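PDB 4XUK: putative hydrolase from Acinetobacter sp. NBRC 100985, which hydrolyses organophosphates with a pair of zinc ions held in a metallo-beta-lactamase fold, and probably acts on lactones as well. Local coordinates for residues Y9-V14 against L206-E211; M26-K32 against T232-Y236; V101-L105 against I186-K190. The protein carries 2 engineered substitutions. All coordinates share one frame; numbering follows the deposited sequence.

Contact 1: residues Y9-V14 against L206-E211; sequences YQAGDV and LKTKGE
Tyr9 and Glu211 meet from opposite directions in a hydrogen bond from the phenol OH to carboxylate OE2, 2.5 Å long. OE2 lies at the ring's edge and is approached on its syn side, 24° out of the carboxylate plane; ring and carboxylate stand 79° apart. The glutamate chain is fully extended, its CG anti to the backbone N (chi1 -180°), which carries the carboxylate across the gap. OE2 is shared with Thr260 OG1, while OE1 accepts a hydrogen bond from a water that also donates to Gln10 O; Ala11 CB lies 3.6 Å from Glu211 OE1. A salt bridge joins the turn residues: Lys209 NZ lies 2.9 Å from Asp13 OD2, above the carboxylate plane, after a chain bent at chi2 and chi3. The apolar contacts are those of Val14, whose CG2 touches Thr208 CG2 at 3.8 Å and whose CG1 meets Leu206 CD1 tip to tip. Two beta-hairpin ends thus face each other, a type II' turn at Ala11-Val14 and a type II turn at Thr208-Glu211, one from each sheet of the alpha-beta/beta-alpha sandwich. With several partners on one carboxylate, Glu211 is held firmly and is probably ionised, whereas the exposed Asp13-Lys209 pair is likely weaker.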
loop_
_atom_site.group_PDB
_atom_site.type_symbol
_atom_site.label_atom_id
_atom_site.label_comp_id
_atom_site.label_asym_id
_atom_site.label_seq_id
_atom_site.Cartn_x
_atom_site.Cartn_y
_atom_site.Cartn_z
ATOM N N TYR A 9 10.979 5.595 1.293
ATOM C CA TYR A 9 11.030 5.639 -0.168
ATOM C C TYR A 9 12.369 6.231 -0.604
ATOM O O TYR A 9 12.744 7.313 -0.158
ATOM C CB TYR A 9 9.864 6.473 -0.730
ATOM C CG TYR A 9 9.895 6.604 -2.237
ATOM C CD1 TYR A 9 9.464 5.564 -3.050
ATOM C CD2 TYR A 9 10.371 7.759 -2.848
ATOM C CE1 TYR A 9 9.501 5.669 -4.429
ATOM C CE2 TYR A 9 10.410 7.872 -4.227
ATOM C CZ TYR A 9 9.970 6.818 -5.008
ATOM O OH TYR A 9 10.008 6.919 -6.378
ATOM N N GLN A 10 13.097 5.515 -1.457
ATOM C CA GLN A 10 14.404 5.989 -1.903
ATOM C C GLN A 10 14.332 6.626 -3.286
ATOM O O GLN A 10 13.850 6.013 -4.245
ATOM C CB GLN A 10 15.424 4.846 -1.915
ATOM C CG GLN A 10 16.877 5.320 -2.043
ATOM C CD GLN A 10 17.440 5.853 -0.733
ATOM O OE1 GLN A 10 16.981 5.479 0.349
ATOM N NE2 GLN A 10 18.440 6.732 -0.826
ATOM N N ALA A 11 14.816 7.858 -3.382
ATOM C CA ALA A 11 14.882 8.547 -4.661
ATOM C C ALA A 11 16.332 8.907 -4.922
ATOM O O ALA A 11 16.770 10.019 -4.614
ATOM C CB ALA A 11 14.020 9.790 -4.638
ATOM N N GLY A 12 17.079 7.960 -5.480
ATOM C CA GLY A 12 18.495 8.177 -5.720
ATOM C C GLY A 12 19.226 8.358 -4.406
ATOM O O GLY A 12 19.201 7.465 -3.556
ATOM N N ASP A 13 19.854 9.518 -4.227
ATOM C CA ASP A 13 20.575 9.817 -2.990
ATOM C C ASP A 13 19.682 10.327 -1.858
ATOM O O ASP A 13 20.164 10.621 -0.760
ATOM C CB ASP A 13 21.680 10.841 -3.257
ATOM C CG ASP A 13 22.843 10.250 -4.024
ATOM O OD1 ASP A 13 23.016 9.011 -3.990
ATOM O OD2 ASP A 13 23.590 11.026 -4.658
ATOM N N VAL A 14 18.386 10.430 -2.115
ATOM C CA VAL A 14 17.486 11.029 -1.137
ATOM C C VAL A 14 16.556 9.981 -0.550
ATOM O O VAL A 14 16.022 9.139 -1.269
ATOM C CB VAL A 14 16.660 12.153 -1.783
ATOM C CG1 VAL A 14 15.711 12.803 -0.765
ATOM C CG2 VAL A 14 17.587 13.179 -2.397
ATOM N N LEU A 206 10.808 18.705 -5.263
ATOM C CA LEU A 206 12.191 18.298 -5.038
ATOM C C LEU A 206 12.667 17.603 -6.300
ATOM O O LEU A 206 12.159 16.540 -6.652
ATOM C CB LEU A 206 12.267 17.292 -3.883
ATOM C CG LEU A 206 13.509 17.161 -2.979
ATOM C CD1 LEU A 206 13.894 15.706 -2.740
ATOM C CD2 LEU A 206 14.698 17.965 -3.467
ATOM N N LYS A 207 13.629 18.194 -6.995
ATOM C CA LYS A 207 14.221 17.511 -8.146
ATOM C C LYS A 207 15.518 16.814 -7.757
ATOM O O LYS A 207 16.464 17.442 -7.279
ATOM C CB LYS A 207 14.435 18.480 -9.314
ATOM C CG LYS A 207 13.150 19.180 -9.753
ATOM C CD LYS A 207 13.351 20.044 -10.995
ATOM C CE LYS A 207 12.242 21.090 -11.131
ATOM N NZ LYS A 207 12.406 22.222 -10.163
ATOM N N THR A 208 15.546 15.499 -7.941
ATOM C CA THR A 208 16.748 14.726 -7.694
ATOM C C THR A 208 17.237 14.176 -9.026
ATOM O O THR A 208 16.629 14.421 -10.072
ATOM C CB THR A 208 16.463 13.560 -6.743
ATOM O OG1 THR A 208 15.691 12.564 -7.427
ATOM C CG2 THR A 208 15.673 14.046 -5.530
ATOM N N LYS A 209 18.345 13.446 -8.990
ATOM C CA LYS A 209 18.871 12.810 -10.190
ATOM C C LYS A 209 17.874 11.811 -10.766
ATOM O O LYS A 209 17.576 10.787 -10.149
ATOM C CB LYS A 209 20.192 12.110 -9.874
ATOM C CG LYS A 209 20.174 11.325 -8.568
ATOM C CD LYS A 209 20.851 12.091 -7.441
ATOM C CE LYS A 209 22.371 12.020 -7.552
ATOM N NZ LYS A 209 23.034 13.021 -6.670
ATOM N N GLY A 210 17.338 12.125 -11.942
ATOM C CA GLY A 210 16.423 11.224 -12.624
ATOM C C GLY A 210 15.016 11.083 -12.048
ATOM O O GLY A 210 14.258 10.210 -12.481
ATOM N N GLU A 211 14.652 11.933 -11.088
ATOM C CA GLU A 211 13.319 11.840 -10.479
ATOM C C GLU A 211 12.880 13.163 -9.866
ATOM O O GLU A 211 13.641 13.804 -9.138
ATOM C CB GLU A 211 13.293 10.734 -9.416
ATOM C CG GLU A 211 11.950 10.556 -8.729
ATOM C CD GLU A 211 11.924 9.325 -7.841
ATOM O OE1 GLU A 211 12.901 8.552 -7.857
ATOM O OE2 GLU A 211 10.929 9.124 -7.121
HETATM O O HOH W 1 13.099 6.006 -6.994
#

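Contact 2: residues M26-K32 against T232-Y236; sequences MSPNLFK and TAIEY
Ile234, Met26, Leu30 and Tyr236 form the apolar centre. Met26 SD meets Ile234 CD1 tip to tip at 3.8 Å and also reaches Tyr236 CE2, a Met-aromatic contact in which the sulfur lies oblique to the ring. Met26 CG sits between the backbone N and carbonyl carbon (chi1 61°), and the extended chain beyond it delivers SD to both partners. Leu30 crosses the tyrosine obliquely, its CD1 set against the phenol end, 3.1 Å from Tyr236 OH, while its CB packs on Ile234 CG1 at 4.0 Å. Beside this cluster, Phe31 CB touches Thr232 CG2, and the phenylalanine side chain continues toward helices 36-45 and 225-228. The backbones pair around a single beta bridge between Phe31 and Ile234: Glu235 N donates to Leu30 O (2.9 Å), and Lys32 N donates to Ala233 O (3.0 Å, N-H...O angle 168°). Ile234 CA adds a CA-H...O contact to Leu30 O, and a water accepts from Ala233 N and donates to Lys32 O. At the polar edge, Lys32 crosses Glu235 at about a right angle and lays its CD 3.2 Å from OE1; NZ stays 5.1 Å from that oxygen, too far for a salt bridge, though the opposite charges probably still attract. Leu30 and Met26 pack against the ring of Tyr236, which lies beside the metal site and also meets His221 and the zinc ligand His197. The loops after strand 14-26 and before helix 240-257 are thus joined by two backbone hydrogen bonds and apolar packing, with no salt bridge between them.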
loop_
_atom_site.group_PDB
_atom_site.type_symbol
_atom_site.label_atom_id
_atom_site.label_comp_id
_atom_site.label_asym_id
_atom_site.label_seq_id
_atom_site.Cartn_x
_atom_site.Cartn_y
_atom_site.Cartn_z
ATOM N N MET A 26 -14.480 10.461 6.933
ATOM C CA MET A 26 -15.311 11.635 6.687
ATOM C C MET A 26 -16.630 11.315 5.985
ATOM O O MET A 26 -16.777 10.271 5.346
ATOM C CB MET A 26 -14.526 12.708 5.925
ATOM C CG MET A 26 -14.026 12.294 4.563
ATOM S SD MET A 26 -12.947 13.547 3.798
ATOM C CE MET A 26 -12.480 12.653 2.308
ATOM N N SER A 27 -17.604 12.205 6.131
ATOM C CA SER A 27 -18.895 12.012 5.481
ATOM C C SER A 27 -18.753 12.068 3.965
ATOM O O SER A 27 -18.073 12.937 3.448
ATOM C CB SER A 27 -19.872 13.105 5.928
ATOM O OG SER A 27 -21.118 12.939 5.279
ATOM N N PRO A 28 -19.419 11.153 3.238
ATOM C CA PRO A 28 -19.458 11.293 1.774
ATOM C C PRO A 28 -20.123 12.603 1.350
ATOM O O PRO A 28 -19.905 13.066 0.224
ATOM C CB PRO A 28 -20.319 10.100 1.325
ATOM C CG PRO A 28 -21.130 9.724 2.539
ATOM C CD PRO A 28 -20.209 10.002 3.709
ATOM N N ASN A 29 -20.918 13.199 2.237
ATOM C CA ASN A 29 -21.547 14.484 1.938
ATOM C C ASN A 29 -20.554 15.638 1.795
ATOM O O ASN A 29 -20.917 16.711 1.321
ATOM C CB ASN A 29 -22.583 14.847 3.006
ATOM C CG ASN A 29 -23.788 13.926 2.987
ATOM O OD1 ASN A 29 -24.125 13.301 3.997
ATOM N ND2 ASN A 29 -24.442 13.834 1.834
ATOM N N LEU A 30 -19.310 15.439 2.221
ATOM C CA LEU A 30 -18.310 16.499 2.090
ATOM C C LEU A 30 -17.910 16.718 0.631
ATOM O O LEU A 30 -17.387 17.777 0.279
ATOM C CB LEU A 30 -17.087 16.214 2.964
ATOM C CG LEU A 30 -17.333 16.187 4.472
ATOM C CD1 LEU A 30 -16.054 15.844 5.217
ATOM C CD2 LEU A 30 -17.895 17.516 4.973
ATOM N N PHE A 31 -18.162 15.726 -0.221
ATOM C CA PHE A 31 -17.906 15.896 -1.647
ATOM C C PHE A 31 -18.993 16.789 -2.233
ATOM O O PHE A 31 -20.182 16.525 -2.055
ATOM C CB PHE A 31 -17.836 14.545 -2.356
ATOM C CG PHE A 31 -16.635 13.716 -1.953
ATOM C CD1 PHE A 31 -15.348 14.129 -2.279
ATOM C CD2 PHE A 31 -16.795 12.537 -1.242
ATOM C CE1 PHE A 31 -14.241 13.373 -1.900
ATOM C CE2 PHE A 31 -15.703 11.778 -0.865
ATOM C CZ PHE A 31 -14.424 12.191 -1.196
ATOM N N LYS A 32 -18.597 17.820 -2.937
ATOM C CA LYS A 32 -19.481 18.887 -3.358
ATOM C C LYS A 32 -19.959 18.774 -4.778
ATOM O O LYS A 32 -19.252 18.348 -5.632
ATOM C CB LYS A 32 -18.787 20.242 -3.193
ATOM C CG LYS A 32 -18.722 20.795 -1.788
ATOM C CD LYS A 32 -19.176 22.247 -1.731
ATOM C CE LYS A 32 -18.251 23.216 -2.440
ATOM N NZ LYS A 32 -18.825 23.795 -3.673
ATOM N N THR A 232 -14.530 17.315 -8.756
ATOM C CA THR A 232 -15.272 17.288 -7.497
ATOM C C THR A 232 -14.556 18.040 -6.372
ATOM O O THR A 232 -13.491 17.629 -5.920
ATOM C CB THR A 232 -15.480 15.828 -7.028
ATOM O OG1 THR A 232 -16.052 15.052 -8.093
ATOM C CG2 THR A 232 -16.379 15.771 -5.798
ATOM N N ALA A 233 -15.145 19.133 -5.900
ATOM C CA ALA A 233 -14.565 19.853 -4.773
ATOM C C ALA A 233 -14.905 19.162 -3.446
ATOM O O ALA A 233 -15.711 18.225 -3.403
ATOM C CB ALA A 233 -15.037 21.298 -4.770
ATOM N N ILE A 234 -14.285 19.617 -2.363
ATOM C CA ILE A 234 -14.640 19.115 -1.041
ATOM C C ILE A 234 -14.940 20.302 -0.139
ATOM O O ILE A 234 -14.428 21.405 -0.372
ATOM C CB ILE A 234 -13.523 18.208 -0.454
ATOM C CG1 ILE A 234 -14.038 17.445 0.771
ATOM C CG2 ILE A 234 -12.259 19.020 -0.166
ATOM C CD1 ILE A 234 -13.158 16.279 1.176
ATOM N N GLU A 235 -15.782 20.087 0.870
ATOM C CA GLU A 235 -16.223 21.161 1.762
ATOM C C GLU A 235 -15.076 21.852 2.521
ATOM O O GLU A 235 -15.226 22.995 2.967
ATOM C CB GLU A 235 -17.261 20.629 2.757
ATOM C CG GLU A 235 -18.323 21.652 3.141
ATOM C CD GLU A 235 -19.217 22.020 1.965
ATOM O OE1 GLU A 235 -18.966 23.065 1.327
ATOM O OE2 GLU A 235 -20.174 21.265 1.677
ATOM N N TYR A 236 -13.947 21.160 2.674
ATOM C CA TYR A 236 -12.775 21.728 3.334
ATOM C C TYR A 236 -12.120 22.869 2.540
ATOM O O TYR A 236 -11.371 23.675 3.113
ATOM C CB TYR A 236 -11.717 20.636 3.606
ATOM C CG TYR A 236 -12.191 19.472 4.463
ATOM C CD1 TYR A 236 -12.982 19.679 5.584
ATOM C CD2 TYR A 236 -11.829 18.167 4.147
ATOM C CE1 TYR A 236 -13.409 18.615 6.360
ATOM C CE2 TYR A 236 -12.249 17.102 4.919
ATOM C CZ TYR A 236 -13.039 17.337 6.024
ATOM O OH TYR A 236 -13.457 16.280 6.799
HETATM O O HOH W 2 -17.584 19.959 -7.214
#

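Contact 3: residues V101-L105 against I186-K190; sequences VDTIL and IQGFK
Strand 103-105 faces the type I' turn Ile186-Phe189 with no backbone pairing, the nearest CA atoms, those of Thr103 and Gln187, being 8.0 Å apart, so side chains span the gap. Leu105 buries the largest area of any residue here. Its CD1 lies over one face of the Phe189 ring, offset toward the rim, in a CH-pi contact 4.2 Å from the centroid and 24° off the ring normal. The other methyl, CD2, rests 3.9 Å from Ile186 CG2 as the two side chains run alongside each other with opposite headings. Thr103 CG2 comes near the same isoleucine methyl. At the edge, Gln187 NE2 donates to Thr103 OG1 over 2.8 Å; the bond is almost straight at 173°, and the acceptor lies in the amide plane. The bend of the glutamine at chi2 (-85°) turns its amide to the hydroxyl, while its OE1 has a weak bond to Ser68 OG. Ile70, Ile72 and Tyr131 pack around these residues, placing the contact in the hydrophobic layer between the two sheets of the sandwich. Its chemistry combines dispersion forces inside with one nearly straight hydrogen bond from an amide N-H at the edge, which sets the orientation of the Gln187 amide.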
loop_
_atom_site.group_PDB
_atom_site.type_symbol
_atom_site.label_atom_id
_atom_site.label_comp_id
_atom_site.label_asym_id
_atom_site.label_seq_id
_atom_site.Cartn_x
_atom_site.Cartn_y
_atom_site.Cartn_z
ATOM N N VAL A 101 15.715 17.352 12.660
ATOM C CA VAL A 101 14.944 18.177 11.730
ATOM C C VAL A 101 15.427 19.636 11.768
ATOM O O VAL A 101 15.345 20.310 12.805
ATOM C CB VAL A 101 13.440 18.097 12.015
ATOM C CG1 VAL A 101 12.664 18.942 11.001
ATOM C CG2 VAL A 101 12.976 16.628 11.972
ATOM N N ASP A 102 15.960 20.073 10.636
ATOM C CA ASP A 102 16.535 21.403 10.362
ATOM C C ASP A 102 15.527 22.424 9.800
ATOM O O ASP A 102 15.640 23.582 10.018
ATOM C CB ASP A 102 17.606 21.332 9.256
ATOM C CG ASP A 102 18.624 20.343 9.512
ATOM O OD1 ASP A 102 19.238 20.394 10.554
ATOM O OD2 ASP A 102 18.804 19.480 8.700
ATOM N N THR A 103 14.613 21.927 8.988
ATOM C CA THR A 103 13.634 22.701 8.275
ATOM C C THR A 103 12.256 22.014 8.229
ATOM O O THR A 103 12.149 20.827 8.027
ATOM C CB THR A 103 14.068 22.974 6.846
ATOM O OG1 THR A 103 15.372 23.466 6.818
ATOM C CG2 THR A 103 13.137 23.937 6.162
ATOM N N ILE A 104 11.222 22.811 8.392
ATOM C CA ILE A 104 9.858 22.321 8.250
ATOM C C ILE A 104 9.152 23.180 7.204
ATOM O O ILE A 104 9.103 24.399 7.334
ATOM C CB ILE A 104 9.095 22.380 9.599
ATOM C CG1 ILE A 104 9.773 21.465 10.628
ATOM C CG2 ILE A 104 7.610 22.031 9.412
ATOM C CD1 ILE A 104 9.171 21.509 12.023
ATOM N N LEU A 105 8.645 22.539 6.154
ATOM C CA LEU A 105 7.848 23.234 5.144
ATOM C C LEU A 105 6.376 22.886 5.342
ATOM O O LEU A 105 6.000 21.708 5.425
ATOM C CB LEU A 105 8.286 22.851 3.728
ATOM C CG LEU A 105 9.771 22.984 3.405
ATOM C CD1 LEU A 105 10.072 22.472 2.003
ATOM C CD2 LEU A 105 10.286 24.397 3.616
ATOM N N ILE A 186 13.831 26.893 -1.090
ATOM C CA ILE A 186 14.211 26.620 0.293
ATOM C C ILE A 186 14.787 25.222 0.400
ATOM O O ILE A 186 14.079 24.249 0.138
ATOM C CB ILE A 186 12.998 26.710 1.228
ATOM C CG1 ILE A 186 12.283 28.045 1.034
ATOM C CG2 ILE A 186 13.427 26.489 2.684
ATOM C CD1 ILE A 186 10.846 28.044 1.474
ATOM N N GLN A 187 16.062 25.133 0.787
ATOM C CA GLN A 187 16.756 23.852 0.957
ATOM C C GLN A 187 16.729 23.019 -0.315
ATOM O O GLN A 187 16.679 21.784 -0.259
ATOM C CB GLN A 187 16.139 23.047 2.106
ATOM C CG GLN A 187 16.373 23.637 3.493
ATOM C CD GLN A 187 17.712 23.220 4.086
ATOM O OE1 GLN A 187 18.690 23.011 3.364
ATOM N NE2 GLN A 187 17.760 23.106 5.410
ATOM N N GLY A 188 16.742 23.696 -1.458
ATOM C CA GLY A 188 16.718 23.015 -2.739
ATOM C C GLY A 188 15.319 22.654 -3.199
ATOM O O GLY A 188 15.150 22.098 -4.286
ATOM N N PHE A 189 14.318 22.959 -2.376
ATOM C CA PHE A 189 12.930 22.743 -2.768
ATOM C C PHE A 189 12.401 23.956 -3.512
ATOM O O PHE A 189 12.687 25.097 -3.136
ATOM C CB PHE A 189 12.037 22.469 -1.547
ATOM C CG PHE A 189 12.285 21.132 -0.896
ATOM C CD1 PHE A 189 13.396 20.932 -0.077
ATOM C CD2 PHE A 189 11.407 20.079 -1.102
ATOM C CE1 PHE A 189 13.623 19.699 0.531
ATOM C CE2 PHE A 189 11.623 18.853 -0.503
ATOM C CZ PHE A 189 12.735 18.656 0.313
ATOM N N LYS A 190 11.635 23.722 -4.555
ATOM C CA LYS A 190 10.950 24.774 -5.250
ATOM C C LYS A 190 9.498 24.948 -4.783
ATOM O O LYS A 190 8.768 24.021 -4.658
ATOM C CB LYS A 190 11.016 24.560 -6.721
ATOM C CG LYS A 190 10.268 25.598 -7.450
ATOM C CD LYS A 190 10.403 25.445 -8.926
ATOM C CE LYS A 190 9.455 26.362 -9.646
ATOM N NZ LYS A 190 9.998 26.399 -11.008
#

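How the contacts relate
Contacts 1 and 3 are neighbours, their centres about 15 Å apart, and both bring the two central sheets together. They touch where Leu206 CG of contact 1 packs 3.5 Å from Phe189 CE2 of contact 3, on the adjacent antiparallel strands 202-208 and 189-193. Contact 2 lies on the other side of the chain's centre, its centre about 34 Å from that of contact 1 and 31 Å from that of contact 3, touching neither. It borders the dinuclear zinc site, with the Tyr236 side chain about 6 Å from a zinc ion. Contacts 1 and 3 therefore concern the sandwich itself, and contact 2 the loops beside the active site.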